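Putative alkaline phosphatase (Pseudomonas fluorescens, PDB 4F1V) binds phosphate with high affinity in the periplasm and probably delivers it to the PstSACB ABC transporter for import. Local coordinates at residues L10-Y15 with P210-P215; Q27-G32 with N43-F48; S143-T148 with V169-G174. All blocks are in the same frame, centred on the assembly; numbering follows the deposited sequence.

Contact 1 of 3, residues L10-Y15 with P210-P215; sequences LPQALY and PDFAAP. With PI (hydrogenphosphate ion), chain B.
Beside the phosphate, this contact joins the two parts of the venus-flytrap fold: the loop after strand 5-7 of the five-stranded sheet, where Leu-10, Gln-12 and Ala-13 meet Asp-211 and Phe-212, and a type I beta turn, Asp-211 to Ala-214, that follows strand 204-205 of the four-stranded sheet. Leu-10 faces both ways: its backbone N donates to O4 of the hydrogenphosphate (3.0 Å, 165° at the hydrogen), while its carbonyl O turns to the other segment. No direct hydrogen bond crosses the contact. Instead a single water donates to Leu-10 O, which has a second donor in Ser-209 OG, and, at 2.8 Å, to Asp-211 OD1, and accepts the backbone N-H of Ala-13 at 2.9 Å. The same carboxylate oxygen lies 3.3 Å from Ala-13 CB and stands above the centre of the Phe-212 ring, 3.6 Å from its plane. Phe-212 has CG anti to its own carbonyl carbon (chi1 -68°), turning CZ to Gln-12. There CG of Gln-12 sits in the ring plane at its edge, and NE2 comes within 3.6 Å of CZ, the amide nearly perpendicular to the ring (89°). NE2 gives its hydrogen bond to Gln-192 OE1, which anchors the amide; toward the ring it only packs. Phe-212 also rests on helix 190-198, Pro-210 on strand 85-94, and Leu-10 on strand 291-299.

Contact 2 of 3, residues Q27-G32 with N43-F48; sequences QYIGVG and NDYTKF. With PI (hydrogenphosphate ion), chain B.
With CG1 anti to the carbonyl carbon (chi1 -58°) and a nearly extended chi2 of 166°, Ile-29 sends CD1 out between Tyr-45 and Phe-48, while its CG2 branch drops onto the Phe-48 carbonyl. CD1 reaches Tyr-45 OH at 3.7 Å and Phe-48 CB at 4.0 Å; CG2 stands 3.4 Å from Phe-48 O. Val-31 has CG1 anti to its carbonyl carbon (chi1 -72°), which leaves CG2 between the backbone N and the carbonyl carbon and sets the methyls against the consecutive carbonyls of Lys-47 and Phe-48. CG1 is near both, 3.5 Å from Phe-48 O, and CG2 is 3.4 Å from Lys-47 O, the latter methyl also touching the Phe-48 ring at CD1 (4.1 Å). The two segments flank helix 33-42, the helical link of a beta-alpha-beta crossover from edge strand 29-30 to strand 59-62, with strand 5-7 between those two in the sheet. Gly-32 is the N-cap of that helix and brings its CA to 3.5 Å from O2 of the hydrogenphosphate; Asn-43 ends it in a Schellman motif. The chain then enters the 3-10 turn 45-47 through an Asx turn, Asp-44 OD1 accepting from Thr-46 N; Thr-46 OG1 adds a second bond (2.7 Å) from the same face. Phe-48 itself packs back on Ala-39 of the helix.

Contact 3 of 3, residues S143-T148 with V169-G174; sequences SESSGT and VTTTFG. With PI (hydrogenphosphate ion), chain B.
The flat groups that meet here are peptide units rather than rings: the carbonyl of Thr-171 takes the backbone N-H of Ser-146, and the donor stands tilted 22° from the carbonyl plane. The bond is nearly straight, 2.9 Å from Ser-146 N to Thr-171 O with 167° at the hydrogen. A CA-H...O contact supports it, Ser-145 CA lying 3.5 Å from the same oxygen. Beside this pair the side chains join through their hydroxyls, Ser-145 OG and Thr-171 OG1 being hydrogen-bonded at 2.7 Å. Thr-171 has OG1 between its backbone N and carbonyl carbon (chi1 71°), the position from which it meets the serine, while CB comes near Ser-146 O. Replacing Thr-171 by an alanine would probably leave Ser-145 OG without this hydroxyl mate and free to turn. Thr-172 adds its methyl CG2, 4.2 Å from Ser-145 CA.

The segment so held carries much of the anion site. O3 of the hydrogenphosphate accepts from Ser-146 OG at 2.7 Å, from Thr-148 OG1 at 2.7 Å and from Thr-148 N at 3.0 Å, three bonds on one oxygen, while Gly-147 N donates to O1 at 2.8 Å. Ser-146 OG also accepts from Thr-149 N as the N-cap of helix 147-159. Glu-144 forms a salt bridge with Arg-142, whose NH2 hydrogen-bonds the anion, so that Glu-144 probably positions it from the second shell. An oxyanion gripped by the first backbone N-H groups and hydroxyls at a helix N terminus, whose dipole would also favour negative charge, is a recurrent feature of phosphate-binding proteins of the venus flytrap fold.

The three contacts surround one hydrogenphosphate, with their centres about 17 Å (contacts 1 and 2, and 2 and 3) or 18 Å (contacts 1 and 3) apart. Contact 1 meets the anion through a backbone N, contact 2 through a glycine CA, and contact 3 through backbone N-H groups and hydroxyls at a helix N terminus. Contacts 1 and 2 pack directly, Gln-12 OE1 lying 3.5 Å from Gly-30 CA and Tyr-15 against Tyr-28. Contacts 1 and 3 meet at Leu-10 CD1 and Thr-148 OG1, 3.6 Å apart, beside the ligand. Contacts 2 and 3 come within about 4 Å at their nearest atoms without touching; they follow in series along the chain, both nested inside the long loop that contact 1 closes.

Contact 1 of 3, residues L10-Y15 with P210-P215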
loop_
_atom_site.group_PDB
_atom_site.type_symbol
_atom_site.label_atom_id
_atom_site.label_comp_id
_atom_site.label_asym_id
_atom_site.label_seq_id
_atom_site.Cartn_x
_atom_site.Cartn_y
_atom_site.Cartn_z
ATOM N N LEU A 10 -3.500 -4.975 -1.960
ATOM C CA LEU A 10 -4.298 -3.951 -1.271
ATOM C C LEU A 10 -5.178 -3.180 -2.268
ATOM O O LEU A 10 -6.376 -2.969 -1.957
ATOM C CB LEU A 10 -3.394 -3.097 -0.385
ATOM C CG LEU A 10 -3.974 -1.802 0.212
ATOM C CD1 LEU A 10 -3.334 -1.472 1.528
ATOM C CD2 LEU A 10 -3.832 -0.613 -0.767
ATOM N N PRO A 11 -4.653 -2.744 -3.414
ATOM C CA PRO A 11 -5.428 -1.953 -4.401
ATOM C C PRO A 11 -5.851 -2.754 -5.639
ATOM O O PRO A 11 -6.204 -2.185 -6.653
ATOM C CB PRO A 11 -4.459 -0.857 -4.829
ATOM C CG PRO A 11 -3.156 -1.619 -4.898
ATOM C CD PRO A 11 -3.222 -2.687 -3.795
ATOM N N GLN A 12 -5.803 -4.088 -5.567
ATOM C CA GLN A 12 -6.033 -4.829 -6.829
ATOM C C GLN A 12 -7.443 -4.594 -7.380
ATOM O O GLN A 12 -7.582 -4.581 -8.603
ATOM C CB GLN A 12 -5.777 -6.344 -6.686
ATOM C CG GLN A 12 -6.866 -7.021 -5.830
ATOM C CD GLN A 12 -6.600 -8.459 -5.566
ATOM O OE1 GLN A 12 -5.437 -8.882 -5.420
ATOM N NE2 GLN A 12 -7.647 -9.258 -5.549
ATOM N N ALA A 13 -8.460 -4.360 -6.529
ATOM C CA ALA A 13 -9.801 -4.130 -7.076
ATOM C C ALA A 13 -9.887 -2.798 -7.796
ATOM O O ALA A 13 -10.701 -2.659 -8.748
ATOM C CB ALA A 13 -10.862 -4.226 -5.961
ATOM N N LEU A 14 -9.081 -1.813 -7.429
ATOM C CA LEU A 14 -9.010 -0.582 -8.187
ATOM C C LEU A 14 -8.468 -0.867 -9.601
ATOM O O LEU A 14 -9.091 -0.486 -10.605
ATOM C CB LEU A 14 -8.133 0.442 -7.443
ATOM C CG LEU A 14 -7.741 1.651 -8.257
ATOM C CD1 LEU A 14 -8.955 2.435 -8.693
ATOM C CD2 LEU A 14 -6.774 2.536 -7.476
ATOM N N TYR A 15 -7.321 -1.547 -9.695
ATOM C CA TYR A 15 -6.727 -1.749 -11.021
ATOM C C TYR A 15 -7.527 -2.730 -11.850
ATOM O O TYR A 15 -7.415 -2.684 -13.104
ATOM C CB TYR A 15 -5.253 -2.244 -10.880
ATOM C CG TYR A 15 -4.409 -1.254 -10.111
ATOM C CD1 TYR A 15 -4.462 0.140 -10.336
ATOM C CD2 TYR A 15 -3.523 -1.704 -9.161
ATOM C CE1 TYR A 15 -3.719 1.007 -9.593
ATOM C CE2 TYR A 15 -2.735 -0.838 -8.413
ATOM C CZ TYR A 15 -2.852 0.513 -8.599
ATOM O OH TYR A 15 -2.159 1.426 -7.846
ATOM N N PRO A 210 -8.444 -1.090 3.153
ATOM C CA PRO A 210 -9.804 -0.650 3.461
ATOM C C PRO A 210 -10.809 -1.148 2.455
ATOM O O PRO A 210 -12.011 -1.195 2.761
ATOM C CB PRO A 210 -9.669 0.874 3.493
ATOM C CG PRO A 210 -8.520 1.140 2.534
ATOM C CD PRO A 210 -7.549 0.020 2.784
ATOM N N ASP A 211 -10.362 -1.541 1.272
ATOM C CA ASP A 211 -11.303 -2.208 0.341
ATOM C C ASP A 211 -11.741 -3.552 0.896
ATOM O O ASP A 211 -12.893 -3.820 1.201
ATOM C CB ASP A 211 -10.648 -2.372 -1.032
ATOM C CG ASP A 211 -11.523 -3.235 -1.942
ATOM O OD1 ASP A 211 -10.987 -4.089 -2.652
ATOM O OD2 ASP A 211 -12.789 -3.040 -1.877
ATOM N N PHE A 212 -10.805 -4.467 1.135
ATOM C CA PHE A 212 -11.125 -5.790 1.569
ATOM C C PHE A 212 -11.643 -5.887 3.040
ATOM O O PHE A 212 -12.222 -6.915 3.432
ATOM C CB PHE A 212 -9.941 -6.734 1.366
ATOM C CG PHE A 212 -9.644 -6.966 -0.127
ATOM C CD1 PHE A 212 -10.544 -7.670 -0.944
ATOM C CD2 PHE A 212 -8.545 -6.379 -0.722
ATOM C CE1 PHE A 212 -10.295 -7.840 -2.297
ATOM C CE2 PHE A 212 -8.284 -6.613 -2.074
ATOM C CZ PHE A 212 -9.186 -7.309 -2.876
ATOM N N ALA A 213 -11.445 -4.840 3.844
ATOM C CA ALA A 213 -11.864 -4.901 5.244
ATOM C C ALA A 213 -13.364 -4.935 5.448
ATOM O O ALA A 213 -13.798 -5.348 6.521
ATOM C CB ALA A 213 -11.251 -3.761 6.036
ATOM N N ALA A 214 -14.128 -4.474 4.450
ATOM C CA ALA A 214 -15.577 -4.528 4.541
ATOM C C ALA A 214 -16.125 -4.778 3.159
ATOM O O ALA A 214 -15.626 -4.217 2.178
ATOM C CB ALA A 214 -16.193 -3.222 5.096
ATOM N N PRO A 215 -17.229 -5.530 3.045
ATOM C CA PRO A 215 -17.811 -5.769 1.720
ATOM C C PRO A 215 -18.392 -4.533 1.027
ATOM O O PRO A 215 -18.577 -4.528 -0.200
ATOM C CB PRO A 215 -18.918 -6.799 1.992
ATOM C CG PRO A 215 -18.591 -7.418 3.228
ATOM C CD PRO A 215 -17.849 -6.416 4.072
HETATM P P PI B . -0.014 -6.253 -0.419
HETATM O O1 PI B . 1.478 -6.185 -0.742
HETATM O O2 PI B . -0.673 -7.466 -1.079
HETATM O O3 PI B . -0.230 -6.254 1.100
HETATM O O4 PI B . -0.699 -4.992 -1.017
HETATM O O HOH W 1 -8.499 -3.401 -3.843
#

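Contact 2 of 3, residues Q27-G32 with N43-F48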
loop_
_atom_site.group_PDB
_atom_site.type_symbol
_atom_site.label_atom_id
_atom_site.label_comp_id
_atom_site.label_asym_id
_atom_site.label_seq_id
_atom_site.Cartn_x
_atom_site.Cartn_y
_atom_site.Cartn_z
ATOM N N GLN A 27 -5.132 -7.513 -17.707
ATOM C CA GLN A 27 -5.759 -7.338 -16.401
ATOM C C GLN A 27 -4.663 -7.566 -15.327
ATOM O O GLN A 27 -3.838 -8.457 -15.350
ATOM C CB GLN A 27 -6.914 -8.306 -16.259
ATOM C CG GLN A 27 -8.122 -8.074 -17.184
ATOM C CD GLN A 27 -8.631 -6.611 -17.068
ATOM O OE1 GLN A 27 -9.146 -6.197 -15.992
ATOM N NE2 GLN A 27 -8.556 -5.848 -18.138
ATOM N N TYR A 28 -4.751 -6.709 -14.281
ATOM C CA TYR A 28 -3.801 -6.696 -13.171
ATOM C C TYR A 28 -3.867 -7.994 -12.371
ATOM O O TYR A 28 -4.960 -8.525 -12.104
ATOM C CB TYR A 28 -4.189 -5.524 -12.221
ATOM C CG TYR A 28 -3.288 -5.333 -11.035
ATOM C CD1 TYR A 28 -2.101 -4.605 -11.178
ATOM C CD2 TYR A 28 -3.587 -5.847 -9.771
ATOM C CE1 TYR A 28 -1.280 -4.373 -10.069
ATOM C CE2 TYR A 28 -2.769 -5.626 -8.667
ATOM C CZ TYR A 28 -1.631 -4.865 -8.832
ATOM O OH TYR A 28 -0.811 -4.574 -7.764
ATOM N N ILE A 29 -2.722 -8.484 -11.972
ATOM C CA ILE A 29 -2.606 -9.743 -11.239
ATOM C C ILE A 29 -2.126 -9.502 -9.783
ATOM O O ILE A 29 -0.984 -9.042 -9.577
ATOM C CB ILE A 29 -1.648 -10.722 -11.962
ATOM C CG1 ILE A 29 -2.157 -11.001 -13.394
ATOM C CG2 ILE A 29 -1.446 -11.986 -11.159
ATOM C CD1 ILE A 29 -1.144 -11.663 -14.296
ATOM N N GLY A 30 -2.977 -9.774 -8.825
ATOM C CA GLY A 30 -2.636 -9.505 -7.406
ATOM C C GLY A 30 -1.917 -10.691 -6.797
ATOM O O GLY A 30 -2.489 -11.806 -6.662
ATOM N N VAL A 31 -0.653 -10.495 -6.394
ATOM C CA VAL A 31 0.233 -11.519 -5.837
ATOM C C VAL A 31 0.974 -11.056 -4.611
ATOM O O VAL A 31 1.736 -11.858 -4.069
ATOM C CB VAL A 31 1.211 -12.065 -6.917
ATOM C CG1 VAL A 31 0.502 -12.939 -7.938
ATOM C CG2 VAL A 31 1.976 -10.907 -7.601
ATOM N N GLY A 32 0.818 -9.802 -4.169
ATOM C CA GLY A 32 1.614 -9.269 -3.067
ATOM C C GLY A 32 2.712 -8.339 -3.590
ATOM O O GLY A 32 3.254 -8.533 -4.672
ATOM N N ASN A 43 12.390 -8.923 -14.353
ATOM C CA ASN A 43 11.606 -9.291 -15.510
ATOM C C ASN A 43 11.188 -10.767 -15.467
ATOM O O ASN A 43 11.441 -11.519 -16.397
ATOM C CB ASN A 43 12.300 -8.936 -16.836
ATOM C CG ASN A 43 11.350 -9.096 -18.019
ATOM O OD1 ASN A 43 10.150 -8.849 -17.858
ATOM N ND2 ASN A 43 11.881 -9.443 -19.164
ATOM N N ASP A 44 10.552 -11.131 -14.362
ATOM C CA ASP A 44 10.226 -12.520 -14.069
ATOM C C ASP A 44 8.716 -12.693 -13.930
ATOM O O ASP A 44 8.133 -12.500 -12.860
ATOM C CB ASP A 44 10.932 -12.973 -12.809
ATOM C CG ASP A 44 10.627 -14.428 -12.437
ATOM O OD1 ASP A 44 9.963 -15.110 -13.231
ATOM O OD2 ASP A 44 11.101 -14.803 -11.329
ATOM N N TYR A 45 8.098 -13.078 -15.053
ATOM C CA TYR A 45 6.642 -13.222 -15.074
ATOM C C TYR A 45 6.105 -14.341 -14.212
ATOM O O TYR A 45 4.941 -14.342 -13.820
ATOM C CB TYR A 45 6.176 -13.424 -16.542
ATOM C CG TYR A 45 4.689 -13.288 -16.760
ATOM C CD1 TYR A 45 3.848 -14.407 -16.769
ATOM C CD2 TYR A 45 4.096 -12.053 -16.945
ATOM C CE1 TYR A 45 2.503 -14.315 -16.942
ATOM C CE2 TYR A 45 2.733 -11.912 -17.120
ATOM C CZ TYR A 45 1.922 -13.065 -17.112
ATOM O OH TYR A 45 0.575 -12.998 -17.291
ATOM N N THR A 46 6.973 -15.288 -13.823
ATOM C CA THR A 46 6.520 -16.353 -12.946
ATOM C C THR A 46 6.089 -15.877 -11.551
ATOM O O THR A 46 5.355 -16.536 -10.853
ATOM C CB THR A 46 7.525 -17.488 -12.764
ATOM O OG1 THR A 46 8.620 -17.103 -11.922
ATOM C CG2 THR A 46 8.006 -18.079 -14.081
ATOM N N LYS A 47 6.526 -14.645 -11.184
ATOM C CA LYS A 47 6.086 -13.997 -9.942
ATOM C C LYS A 47 4.634 -13.513 -10.012
ATOM O O LYS A 47 3.997 -13.311 -8.972
ATOM C CB LYS A 47 7.057 -12.882 -9.587
ATOM C CG LYS A 47 8.511 -13.230 -9.351
ATOM C CD LYS A 47 8.646 -14.046 -8.076
ATOM C CE LYS A 47 9.837 -14.993 -8.108
ATOM N NZ LYS A 47 10.354 -15.105 -6.706
ATOM N N PHE A 48 4.160 -13.334 -11.234
ATOM C CA PHE A 48 2.734 -13.040 -11.500
ATOM C C PHE A 48 1.930 -14.332 -11.665
ATOM O O PHE A 48 0.875 -14.478 -11.049
ATOM C CB PHE A 48 2.548 -12.164 -12.718
ATOM C CG PHE A 48 2.990 -10.716 -12.601
ATOM C CD1 PHE A 48 3.320 -10.096 -11.394
ATOM C CD2 PHE A 48 3.016 -9.925 -13.754
ATOM C CE1 PHE A 48 3.707 -8.785 -11.339
ATOM C CE2 PHE A 48 3.385 -8.610 -13.701
ATOM C CZ PHE A 48 3.736 -8.015 -12.510
HETATM P P PI B . -0.014 -6.253 -0.419
HETATM O O1 PI B . 1.478 -6.185 -0.742
HETATM O O2 PI B . -0.673 -7.466 -1.079
HETATM O O3 PI B . -0.230 -6.254 1.100
HETATM O O4 PI B . -0.699 -4.992 -1.017
#

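Contact 3 of 3, residues S143-T148 with V169-G174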
loop_
_atom_site.group_PDB
_atom_site.type_symbol
_atom_site.label_atom_id
_atom_site.label_comp_id
_atom_site.label_asym_id
_atom_site.label_seq_id
_atom_site.Cartn_x
_atom_site.Cartn_y
_atom_site.Cartn_z
ATOM N N SER A 143 1.415 -13.924 5.664
ATOM C CA SER A 143 2.533 -14.828 5.601
ATOM C C SER A 143 3.715 -14.374 4.767
ATOM O O SER A 143 4.851 -14.737 5.023
ATOM C CB SER A 143 2.061 -16.204 5.026
ATOM O OG SER A 143 1.702 -16.097 3.654
ATOM N N GLU A 144 3.415 -13.601 3.726
ATOM C CA GLU A 144 4.369 -13.283 2.665
ATOM C C GLU A 144 4.785 -11.801 2.772
ATOM O O GLU A 144 4.401 -11.068 3.648
ATOM C CB GLU A 144 3.794 -13.629 1.280
ATOM C CG GLU A 144 2.840 -12.691 0.606
ATOM C CD GLU A 144 1.421 -12.621 1.149
ATOM O OE1 GLU A 144 1.170 -12.708 2.370
ATOM O OE2 GLU A 144 0.507 -12.308 0.293
ATOM N N SER A 145 5.648 -11.394 1.806
ATOM C CA SER A 145 6.184 -10.061 1.771
ATOM C C SER A 145 5.084 -9.117 1.243
ATOM O O SER A 145 4.710 -9.141 0.077
ATOM C CB SER A 145 7.387 -10.039 0.854
ATOM O OG SER A 145 7.916 -8.734 0.704
ATOM N N SER A 146 4.560 -8.289 2.175
ATOM C CA SER A 146 3.368 -7.516 1.981
ATOM C C SER A 146 3.595 -6.027 2.224
ATOM O O SER A 146 4.165 -5.617 3.248
ATOM C CB SER A 146 2.305 -8.023 2.987
ATOM O OG SER A 146 1.221 -7.159 3.204
ATOM N N GLY A 147 3.082 -5.238 1.283
ATOM C CA GLY A 147 3.061 -3.801 1.470
ATOM C C GLY A 147 2.067 -3.340 2.529
ATOM O O GLY A 147 2.317 -2.305 3.197
ATOM N N THR A 148 0.953 -4.027 2.703
ATOM C CA THR A 148 0.047 -3.730 3.805
ATOM C C THR A 148 0.800 -3.877 5.133
ATOM O O THR A 148 0.712 -3.034 6.053
ATOM C CB THR A 148 -1.193 -4.603 3.817
ATOM O OG1 THR A 148 -1.830 -4.598 2.519
ATOM C CG2 THR A 148 -2.219 -4.075 4.823
ATOM N N VAL A 169 9.954 -1.863 11.108
ATOM C CA VAL A 169 9.355 -1.733 9.805
ATOM C C VAL A 169 9.768 -2.873 8.913
ATOM O O VAL A 169 10.982 -3.137 8.757
ATOM C CB VAL A 169 9.722 -0.402 9.148
ATOM C CG1 VAL A 169 9.033 -0.304 7.779
ATOM C CG2 VAL A 169 9.345 0.765 10.056
ATOM N N THR A 170 8.831 -3.620 8.342
ATOM C CA THR A 170 9.134 -4.800 7.543
ATOM C C THR A 170 7.955 -5.076 6.610
ATOM O O THR A 170 6.849 -4.603 6.825
ATOM C CB THR A 170 9.424 -6.013 8.458
ATOM O OG1 THR A 170 9.787 -7.110 7.666
ATOM C CG2 THR A 170 8.263 -6.348 9.398
ATOM N N THR A 171 8.205 -5.966 5.640
ATOM C CA THR A 171 7.140 -6.542 4.814
ATOM C C THR A 171 6.679 -7.901 5.323
ATOM O O THR A 171 5.689 -8.413 4.818
ATOM C CB THR A 171 7.541 -6.669 3.340
ATOM O OG1 THR A 171 8.513 -7.700 3.168
ATOM C CG2 THR A 171 8.029 -5.352 2.744
ATOM N N THR A 172 7.369 -8.479 6.322
ATOM C CA THR A 172 7.023 -9.802 6.857
ATOM C C THR A 172 6.667 -9.661 8.337
ATOM O O THR A 172 7.538 -9.567 9.220
ATOM C CB THR A 172 8.171 -10.784 6.661
ATOM O OG1 THR A 172 9.386 -10.295 7.192
ATOM C CG2 THR A 172 8.384 -11.087 5.152
ATOM N N PHE A 173 5.359 -9.595 8.624
ATOM C CA PHE A 173 4.916 -9.326 10.017
ATOM C C PHE A 173 5.483 -10.348 10.979
ATOM O O PHE A 173 5.703 -9.998 12.128
ATOM C CB PHE A 173 3.363 -9.244 10.082
ATOM C CG PHE A 173 2.893 -8.853 11.487
ATOM C CD1 PHE A 173 2.462 -9.781 12.424
ATOM C CD2 PHE A 173 2.950 -7.525 11.888
ATOM C CE1 PHE A 173 2.107 -9.406 13.695
ATOM C CE2 PHE A 173 2.584 -7.153 13.173
ATOM C CZ PHE A 173 2.193 -8.066 14.071
ATOM N N GLY A 174 5.659 -11.597 10.526
ATOM C CA GLY A 174 6.194 -12.630 11.408
ATOM C C GLY A 174 7.520 -12.339 12.054
ATOM O O GLY A 174 7.845 -12.970 13.040
HETATM P P PI B . -0.014 -6.253 -0.419
HETATM O O1 PI B . 1.478 -6.185 -0.742
HETATM O O2 PI B . -0.673 -7.466 -1.079
HETATM O O3 PI B . -0.230 -6.254 1.100
HETATM O O4 PI B . -0.699 -4.992 -1.017
#